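Local coordinates for mitogen activated protein kinase, putative (Leishmania donovani, PDB 4QNY), which probably phosphorylates serine and threonine residues of other proteins with ATP as phosphate donor, as a putative member of the mitogen-activated protein kinase family, at residues Glu124-Leu135 / Ala305-Asp316. Numbering follows the deposited sequence.
Sequences EAHIQFFIYQAL and AMRHPFLEQLHD
Gln-128 and Leu-311 bring the two backbones nearest, at 5.9 Å between their CA atoms, and Tyr-132 with Met-306 marks a second approach one helical turn further on. Residues 124-135 are continuously helical; 305-316 leave a helix end at Met-306, pass through a short 3-10 segment at 309-310 and run on as loop. Phe-310 N donates to ND1 of His-308, whose NE2 is hydrogen-bonded to Asp-286, so this imidazole ties the turn to helix 282-291.

The Phe-310 ring is met over its face and at its edge. CG of Gln-128 stands over the face of the Phe-310 ring, 3.8 Å from the centroid and 22° off the normal, a CH-pi contact; OE1 of Glu-124, which is hydrogen-bonded to Ser-281, lies in the ring plane 3.3 Å from Phe-310 CE1, with the carboxylate perpendicular to the ring. This is packing within the helical C-lobe of the protein kinase fold: the loop that follows helix 302-306 is laid against helix 124-143, whose buried Ile-127 and Ile-131 also touch helix 206-219.

Tyr-132, with CG anti to its own N (chi1 -177°), projects across the loop. Tyr-132 OH accepts a long but fairly straight hydrogen bond from Asp-316 N (3.3 Å, N-H...O 161°), the carbonyl O of Leu-314 lies over one ring face, and the SD of Met-306 makes an oblique Met-aromatic contact. CD1 of Leu-311 sits at the ring's edge and reaches CD1 of Leu-135 at 3.7 Å, while CD1 of Leu-314 presses on the Gln-128 carbonyl and CD2 of Leu-314 meets CD1 of Phe-129 at 4.0 Å.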
ATOM      1  N   GLU A 124       6.810  -0.733  21.837  1.00 29.51           N
ATOM      2  CA  GLU A 124       7.869  -0.894  20.847  1.00 28.57           C
ATOM      3  C   GLU A 124       7.862  -2.318  20.305  1.00 26.14           C
ATOM      4  O   GLU A 124       8.198  -2.552  19.146  1.00 26.64           O
ATOM      5  CB  GLU A 124       9.235  -0.554  21.446  1.00 32.88           C
ATOM      6  CG  GLU A 124       9.423   0.921  21.772  1.00 38.82           C
ATOM      7  CD  GLU A 124      10.552   1.557  20.982  1.00 41.73           C
ATOM      8  OE1 GLU A 124      11.464   0.823  20.547  1.00 48.06           O
ATOM      9  OE2 GLU A 124      10.529   2.793  20.799  1.00 30.10           O
ATOM     10  N   ALA A 125       7.467  -3.263  21.153  1.00 31.75           N
ATOM     11  CA  ALA A 125       7.349  -4.660  20.751  1.00 34.61           C
ATOM     12  C   ALA A 125       6.259  -4.833  19.699  1.00 26.13           C
ATOM     13  O   ALA A 125       6.397  -5.636  18.777  1.00 26.24           O
ATOM     14  CB  ALA A 125       7.065  -5.538  21.961  1.00 37.02           C
ATOM     15  N   HIS A 126       5.174  -4.078  19.847  1.00 31.31           N
ATOM     16  CA  HIS A 126       4.096  -4.076  18.864  1.00 30.17           C
ATOM     17  C   HIS A 126       4.588  -3.543  17.524  1.00 31.42           C
ATOM     18  O   HIS A 126       4.311  -4.120  16.472  1.00 24.29           O
ATOM     19  CB  HIS A 126       2.914  -3.233  19.352  1.00 34.15           C
ATOM     20  CG  HIS A 126       2.107  -3.884  20.432  1.00 42.50           C
ATOM     21  ND1 HIS A 126       1.571  -3.178  21.487  1.00 44.01           N
ATOM     22  CD2 HIS A 126       1.735  -5.173  20.614  1.00 43.24           C
ATOM     23  CE1 HIS A 126       0.908  -4.005  22.276  1.00 42.56           C
ATOM     24  NE2 HIS A 126       0.992  -5.222  21.769  1.00 43.86           N
ATOM     25  N   ILE A 127       5.321  -2.435  17.578  1.00 28.69           N
ATOM     26  CA  ILE A 127       5.825  -1.775  16.381  1.00 26.18           C
ATOM     27  C   ILE A 127       6.854  -2.639  15.661  1.00 18.72           C
ATOM     28  O   ILE A 127       6.840  -2.740  14.434  1.00 20.77           O
ATOM     29  CB  ILE A 127       6.450  -0.409  16.723  1.00 24.85           C
ATOM     30  CG1 ILE A 127       5.423   0.477  17.432  1.00 30.91           C
ATOM     31  CG2 ILE A 127       6.964   0.277  15.472  1.00 29.13           C
ATOM     32  CD1 ILE A 127       6.003   1.755  17.992  1.00 37.30           C
ATOM     33  N   GLN A 128       7.739  -3.267  16.431  1.00 19.36           N
ATOM     34  CA  GLN A 128       8.760  -4.153  15.879  1.00 19.43           C
ATOM     35  C   GLN A 128       8.147  -5.266  15.035  1.00 27.49           C
ATOM     36  O   GLN A 128       8.618  -5.552  13.935  1.00 31.26           O
ATOM     37  CB  GLN A 128       9.603  -4.762  17.001  1.00 20.37           C
ATOM     38  CG  GLN A 128      10.620  -3.812  17.605  1.00 20.55           C
ATOM     39  CD  GLN A 128      11.189  -4.323  18.914  1.00 30.32           C
ATOM     40  OE1 GLN A 128      10.622  -5.214  19.546  1.00 27.03           O
ATOM     41  NE2 GLN A 128      12.318  -3.760  19.327  1.00 36.19           N
ATOM     42  N   PHE A 129       7.095  -5.886  15.558  1.00 24.96           N
ATOM     43  CA  PHE A 129       6.432  -6.986  14.868  1.00 26.94           C
ATOM     44  C   PHE A 129       5.683  -6.488  13.633  1.00 25.79           C
ATOM     45  O   PHE A 129       5.660  -7.159  12.602  1.00 32.16           O
ATOM     46  CB  PHE A 129       5.477  -7.713  15.819  1.00 27.56           C
ATOM     47  CG  PHE A 129       4.959  -9.016  15.279  1.00 39.52           C
ATOM     48  CD1 PHE A 129       5.802  -9.891  14.614  1.00 40.65           C
ATOM     49  CD2 PHE A 129       3.632  -9.374  15.451  1.00 49.51           C
ATOM     50  CE1 PHE A 129       5.330 -11.092  14.119  1.00 38.40           C
ATOM     51  CE2 PHE A 129       3.153 -10.575  14.959  1.00 48.30           C
ATOM     52  CZ  PHE A 129       4.003 -11.435  14.293  1.00 42.92           C
ATOM     53  N   PHE A 130       5.076  -5.310  13.744  1.00 23.78           N
ATOM     54  CA  PHE A 130       4.402  -4.683  12.609  1.00 18.02           C
ATOM     55  C   PHE A 130       5.382  -4.372  11.484  1.00 23.87           C
ATOM     56  O   PHE A 130       5.156  -4.734  10.330  1.00 17.15           O
ATOM     57  CB  PHE A 130       3.694  -3.395  13.042  1.00 17.76           C
ATOM     58  CG  PHE A 130       2.376  -3.620  13.723  1.00 23.44           C
ATOM     59  CD1 PHE A 130       1.647  -4.776  13.494  1.00 23.18           C
ATOM     60  CD2 PHE A 130       1.860  -2.670  14.589  1.00 27.55           C
ATOM     61  CE1 PHE A 130       0.431  -4.981  14.120  1.00 25.21           C
ATOM     62  CE2 PHE A 130       0.646  -2.869  15.216  1.00 24.46           C
ATOM     63  CZ  PHE A 130      -0.069  -4.026  14.982  1.00 26.91           C
ATOM     64  N   ILE A 131       6.474  -3.699  11.834  1.00 32.37           N
ATOM     65  CA  ILE A 131       7.454  -3.248  10.853  1.00 27.27           C
ATOM     66  C   ILE A 131       8.154  -4.411  10.150  1.00 28.21           C
ATOM     67  O   ILE A 131       8.320  -4.392   8.929  1.00 33.47           O
ATOM     68  CB  ILE A 131       8.511  -2.335  11.507  1.00 22.03           C
ATOM     69  CG1 ILE A 131       7.868  -1.020  11.951  1.00 32.25           C
ATOM     70  CG2 ILE A 131       9.654  -2.055  10.547  1.00 18.49           C
ATOM     71  CD1 ILE A 131       7.202  -0.255  10.825  1.00 31.83           C
ATOM     72  N   TYR A 132       8.554  -5.423  10.913  1.00 22.58           N
ATOM     73  CA  TYR A 132       9.251  -6.565  10.329  1.00 18.27           C
ATOM     74  C   TYR A 132       8.357  -7.332   9.359  1.00 18.33           C
ATOM     75  O   TYR A 132       8.807  -7.753   8.295  1.00 18.50           O
ATOM     76  CB  TYR A 132       9.767  -7.511  11.413  1.00 19.21           C
ATOM     77  CG  TYR A 132      10.568  -8.665  10.849  1.00 19.89           C
ATOM     78  CD1 TYR A 132      11.902  -8.501  10.498  1.00 19.98           C
ATOM     79  CD2 TYR A 132       9.988  -9.911  10.655  1.00 20.56           C
ATOM     80  CE1 TYR A 132      12.637  -9.547   9.974  1.00 20.76           C
ATOM     81  CE2 TYR A 132      10.716 -10.965  10.133  1.00 23.03           C
ATOM     82  CZ  TYR A 132      12.039 -10.777   9.795  1.00 22.63           C
ATOM     83  OH  TYR A 132      12.767 -11.823   9.276  1.00 36.90           O
ATOM     84  N   GLN A 133       7.095  -7.515   9.734  1.00 18.43           N
ATOM     85  CA  GLN A 133       6.138  -8.210   8.878  1.00 20.79           C
ATOM     86  C   GLN A 133       5.918  -7.448   7.578  1.00 17.88           C
ATOM     87  O   GLN A 133       5.796  -8.047   6.510  1.00 18.95           O
ATOM     88  CB  GLN A 133       4.806  -8.405   9.602  1.00 18.88           C
ATOM     89  CG  GLN A 133       4.799  -9.544  10.608  1.00 21.90           C
ATOM     90  CD  GLN A 133       3.490  -9.635  11.364  1.00 20.26           C
ATOM     91  OE1 GLN A 133       2.691 -10.544  11.140  1.00 29.10           O
ATOM     92  NE2 GLN A 133       3.261  -8.688  12.267  1.00 19.90           N
ATOM     93  N   ALA A 134       5.876  -6.123   7.675  1.00 17.14           N
ATOM     94  CA  ALA A 134       5.685  -5.276   6.505  1.00 24.16           C
ATOM     95  C   ALA A 134       6.897  -5.335   5.581  1.00 30.19           C
ATOM     96  O   ALA A 134       6.754  -5.403   4.360  1.00 33.07           O
ATOM     97  CB  ALA A 134       5.409  -3.842   6.930  1.00 15.88           C
ATOM     98  N   LEU A 135       8.088  -5.312   6.172  1.00 23.19           N
ATOM     99  CA  LEU A 135       9.332  -5.385   5.410  1.00 16.62           C
ATOM    100  C   LEU A 135       9.505  -6.748   4.754  1.00 17.39           C
ATOM    101  O   LEU A 135       9.889  -6.843   3.589  1.00 21.26           O
ATOM    102  CB  LEU A 135      10.529  -5.087   6.313  1.00 16.77           C
ATOM    103  CG  LEU A 135      10.706  -3.634   6.752  1.00 31.16           C
ATOM    104  CD1 LEU A 135      11.707  -3.547   7.888  1.00 38.53           C
ATOM    105  CD2 LEU A 135      11.152  -2.777   5.577  1.00 15.63           C
ATOM    106  N   ALA A 305      17.033  -3.157   6.301  1.00 27.34           N
ATOM    107  CA  ALA A 305      16.060  -2.792   7.324  1.00 27.16           C
ATOM    108  C   ALA A 305      15.646  -4.007   8.147  1.00 22.67           C
ATOM    109  O   ALA A 305      15.423  -3.905   9.353  1.00 22.51           O
ATOM    110  CB  ALA A 305      14.842  -2.140   6.690  1.00 26.98           C
ATOM    111  N   MET A 306      15.547  -5.158   7.489  1.00 18.28           N
ATOM    112  CA  MET A 306      15.206  -6.399   8.175  1.00 19.05           C
ATOM    113  C   MET A 306      16.341  -6.864   9.080  1.00 29.74           C
ATOM    114  O   MET A 306      16.110  -7.576  10.057  1.00 20.80           O
ATOM    115  CB  MET A 306      14.861  -7.498   7.168  1.00 28.52           C
ATOM    116  CG  MET A 306      13.559  -7.274   6.419  1.00 20.99           C
ATOM    117  SD  MET A 306      13.111  -8.676   5.376  1.00 44.23           S
ATOM    118  CE  MET A 306      14.479  -8.698   4.222  1.00 27.18           C
ATOM    119  N   ARG A 307      17.566  -6.458   8.753  1.00 20.85           N
ATOM    120  CA  ARG A 307      18.739  -6.845   9.531  1.00 23.24           C
ATOM    121  C   ARG A 307      19.130  -5.769  10.540  1.00 21.25           C
ATOM    122  O   ARG A 307      20.118  -5.911  11.260  1.00 33.39           O
ATOM    123  CB  ARG A 307      19.924  -7.145   8.608  1.00 22.03           C
ATOM    124  CG  ARG A 307      19.666  -8.247   7.592  1.00 29.28           C
ATOM    125  CD  ARG A 307      20.969  -8.791   7.026  1.00 37.20           C
ATOM    126  NE  ARG A 307      20.944  -8.884   5.569  1.00 42.13           N
ATOM    127  CZ  ARG A 307      21.564  -8.032   4.758  1.00 49.04           C
ATOM    128  NH1 ARG A 307      22.261  -7.022   5.260  1.00 51.85           N
ATOM    129  NH2 ARG A 307      21.488  -8.191   3.443  1.00 44.78           N
ATOM    130  N   HIS A 308      18.351  -4.695  10.584  1.00 20.24           N
ATOM    131  CA  HIS A 308      18.596  -3.600  11.515  1.00 20.13           C
ATOM    132  C   HIS A 308      18.422  -4.067  12.962  1.00 26.96           C
ATOM    133  O   HIS A 308      17.537  -4.873  13.253  1.00 21.07           O
ATOM    134  CB  HIS A 308      17.657  -2.430  11.213  1.00 22.52           C
ATOM    135  CG  HIS A 308      18.017  -1.162  11.921  1.00 29.25           C
ATOM    136  ND1 HIS A 308      17.526  -0.838  13.166  1.00 33.60           N
ATOM    137  CD2 HIS A 308      18.822  -0.136  11.556  1.00 26.14           C
ATOM    138  CE1 HIS A 308      18.013   0.332  13.540  1.00 33.71           C
ATOM    139  NE2 HIS A 308      18.803   0.779  12.580  1.00 32.48           N
ATOM    140  N   PRO A 309      19.278  -3.569  13.872  1.00 27.81           N
ATOM    141  CA  PRO A 309      19.241  -3.903  15.302  1.00 31.38           C
ATOM    142  C   PRO A 309      17.880  -3.695  15.976  1.00 36.84           C
ATOM    143  O   PRO A 309      17.633  -4.287  17.027  1.00 22.88           O
ATOM    144  CB  PRO A 309      20.282  -2.955  15.902  1.00 23.07           C
ATOM    145  CG  PRO A 309      21.263  -2.757  14.805  1.00 22.56           C
ATOM    146  CD  PRO A 309      20.454  -2.746  13.535  1.00 21.51           C
ATOM    147  N   PHE A 310      17.018  -2.871  15.389  1.00 20.99           N
ATOM    148  CA  PHE A 310      15.699  -2.616  15.962  1.00 20.75           C
ATOM    149  C   PHE A 310      14.796  -3.841  15.848  1.00 31.20           C
ATOM    150  O   PHE A 310      13.834  -3.988  16.601  1.00 36.36           O
ATOM    151  CB  PHE A 310      15.045  -1.410  15.281  1.00 28.46           C
ATOM    152  CG  PHE A 310      13.668  -1.089  15.796  1.00 25.30           C
ATOM    153  CD1 PHE A 310      13.474  -0.718  17.117  1.00 20.21           C
ATOM    154  CD2 PHE A 310      12.569  -1.141  14.954  1.00 24.96           C
ATOM    155  CE1 PHE A 310      12.209  -0.420  17.590  1.00 35.11           C
ATOM    156  CE2 PHE A 310      11.302  -0.841  15.421  1.00 18.70           C
ATOM    157  CZ  PHE A 310      11.122  -0.478  16.739  1.00 19.44           C
ATOM    158  N   LEU A 311      15.118  -4.725  14.908  1.00 31.94           N
ATOM    159  CA  LEU A 311      14.304  -5.907  14.651  1.00 23.96           C
ATOM    160  C   LEU A 311      15.080  -7.201  14.884  1.00 25.79           C
ATOM    161  O   LEU A 311      14.738  -8.240  14.319  1.00 26.02           O
ATOM    162  CB  LEU A 311      13.779  -5.883  13.215  1.00 20.17           C
ATOM    163  CG  LEU A 311      13.076  -4.608  12.748  1.00 24.66           C
ATOM    164  CD1 LEU A 311      12.771  -4.688  11.261  1.00 24.95           C
ATOM    165  CD2 LEU A 311      11.806  -4.373  13.547  1.00 26.58           C
ATOM    166  N   GLU A 312      16.114  -7.136  15.718  1.00 26.62           N
ATOM    167  CA  GLU A 312      17.051  -8.250  15.869  1.00 31.11           C
ATOM    168  C   GLU A 312      16.430  -9.505  16.484  1.00 32.00           C
ATOM    169  O   GLU A 312      16.840 -10.622  16.164  1.00 30.72           O
ATOM    170  CB  GLU A 312      18.260  -7.812  16.703  1.00 36.36           C
ATOM    171  CG  GLU A 312      17.933  -7.394  18.128  1.00 50.57           C
ATOM    172  CD  GLU A 312      19.149  -6.880  18.874  1.00 58.78           C
ATOM    173  OE1 GLU A 312      20.282  -7.140  18.415  1.00 63.84           O
ATOM    174  OE2 GLU A 312      18.976  -6.219  19.919  1.00 58.99           O
ATOM    175  N   GLN A 313      15.445  -9.329  17.358  1.00 39.06           N
ATOM    176  CA  GLN A 313      14.804 -10.468  18.012  1.00 41.34           C
ATOM    177  C   GLN A 313      13.768 -11.133  17.110  1.00 43.34           C
ATOM    178  O   GLN A 313      13.178 -12.151  17.476  1.00 52.61           O
ATOM    179  CB  GLN A 313      14.145 -10.035  19.325  1.00 49.21           C
ATOM    180  CG  GLN A 313      15.124  -9.797  20.467  1.00 59.05           C
ATOM    181  CD  GLN A 313      14.427  -9.450  21.767  1.00 66.76           C
ATOM    182  OE1 GLN A 313      14.626 -10.111  22.788  1.00 65.33           O
ATOM    183  NE2 GLN A 313      13.605  -8.406  21.739  1.00 67.63           N
ATOM    184  N   LEU A 314      13.557 -10.560  15.928  1.00 33.28           N
ATOM    185  CA  LEU A 314      12.538 -11.053  15.010  1.00 30.97           C
ATOM    186  C   LEU A 314      13.121 -11.611  13.715  1.00 37.23           C
ATOM    187  O   LEU A 314      12.508 -12.460  13.069  1.00 39.77           O
ATOM    188  CB  LEU A 314      11.544  -9.938  14.681  1.00 33.34           C
ATOM    189  CG  LEU A 314      10.601  -9.505  15.802  1.00 39.83           C
ATOM    190  CD1 LEU A 314       9.967  -8.170  15.464  1.00 37.74           C
ATOM    191  CD2 LEU A 314       9.533 -10.561  16.037  1.00 38.98           C
ATOM    192  N   HIS A 315      14.302 -11.132  13.337  1.00 34.13           N
ATOM    193  CA  HIS A 315      14.882 -11.492  12.047  1.00 35.88           C
ATOM    194  C   HIS A 315      15.331 -12.949  11.988  1.00 39.03           C
ATOM    195  O   HIS A 315      15.999 -13.445  12.894  1.00 43.70           O
ATOM    196  CB  HIS A 315      16.062 -10.580  11.711  1.00 34.83           C
ATOM    197  CG  HIS A 315      16.637 -10.820  10.349  1.00 33.86           C
ATOM    198  ND1 HIS A 315      15.882 -10.736   9.200  1.00 28.35           N
ATOM    199  CD2 HIS A 315      17.889 -11.150   9.954  1.00 42.57           C
ATOM    200  CE1 HIS A 315      16.644 -11.000   8.153  1.00 45.04           C
ATOM    201  NE2 HIS A 315      17.867 -11.254   8.584  1.00 45.21           N
ATOM    202  N   ASP A 316      14.958 -13.622  10.904  1.00 51.95           N
ATOM    203  CA  ASP A 316      15.333 -15.010  10.678  1.00 66.02           C
ATOM    204  C   ASP A 316      16.029 -15.140   9.325  1.00 64.39           C
ATOM    205  O   ASP A 316      15.483 -14.737   8.297  1.00 60.91           O
ATOM    206  CB  ASP A 316      14.100 -15.917  10.747  1.00 70.93           C
ATOM    207  CG  ASP A 316      14.452 -17.394  10.761  1.00 76.89           C
ATOM    208  OD1 ASP A 316      15.656 -17.728  10.736  1.00 86.33           O
ATOM    209  OD2 ASP A 316      13.520 -18.224  10.806  1.00 71.82           O
TER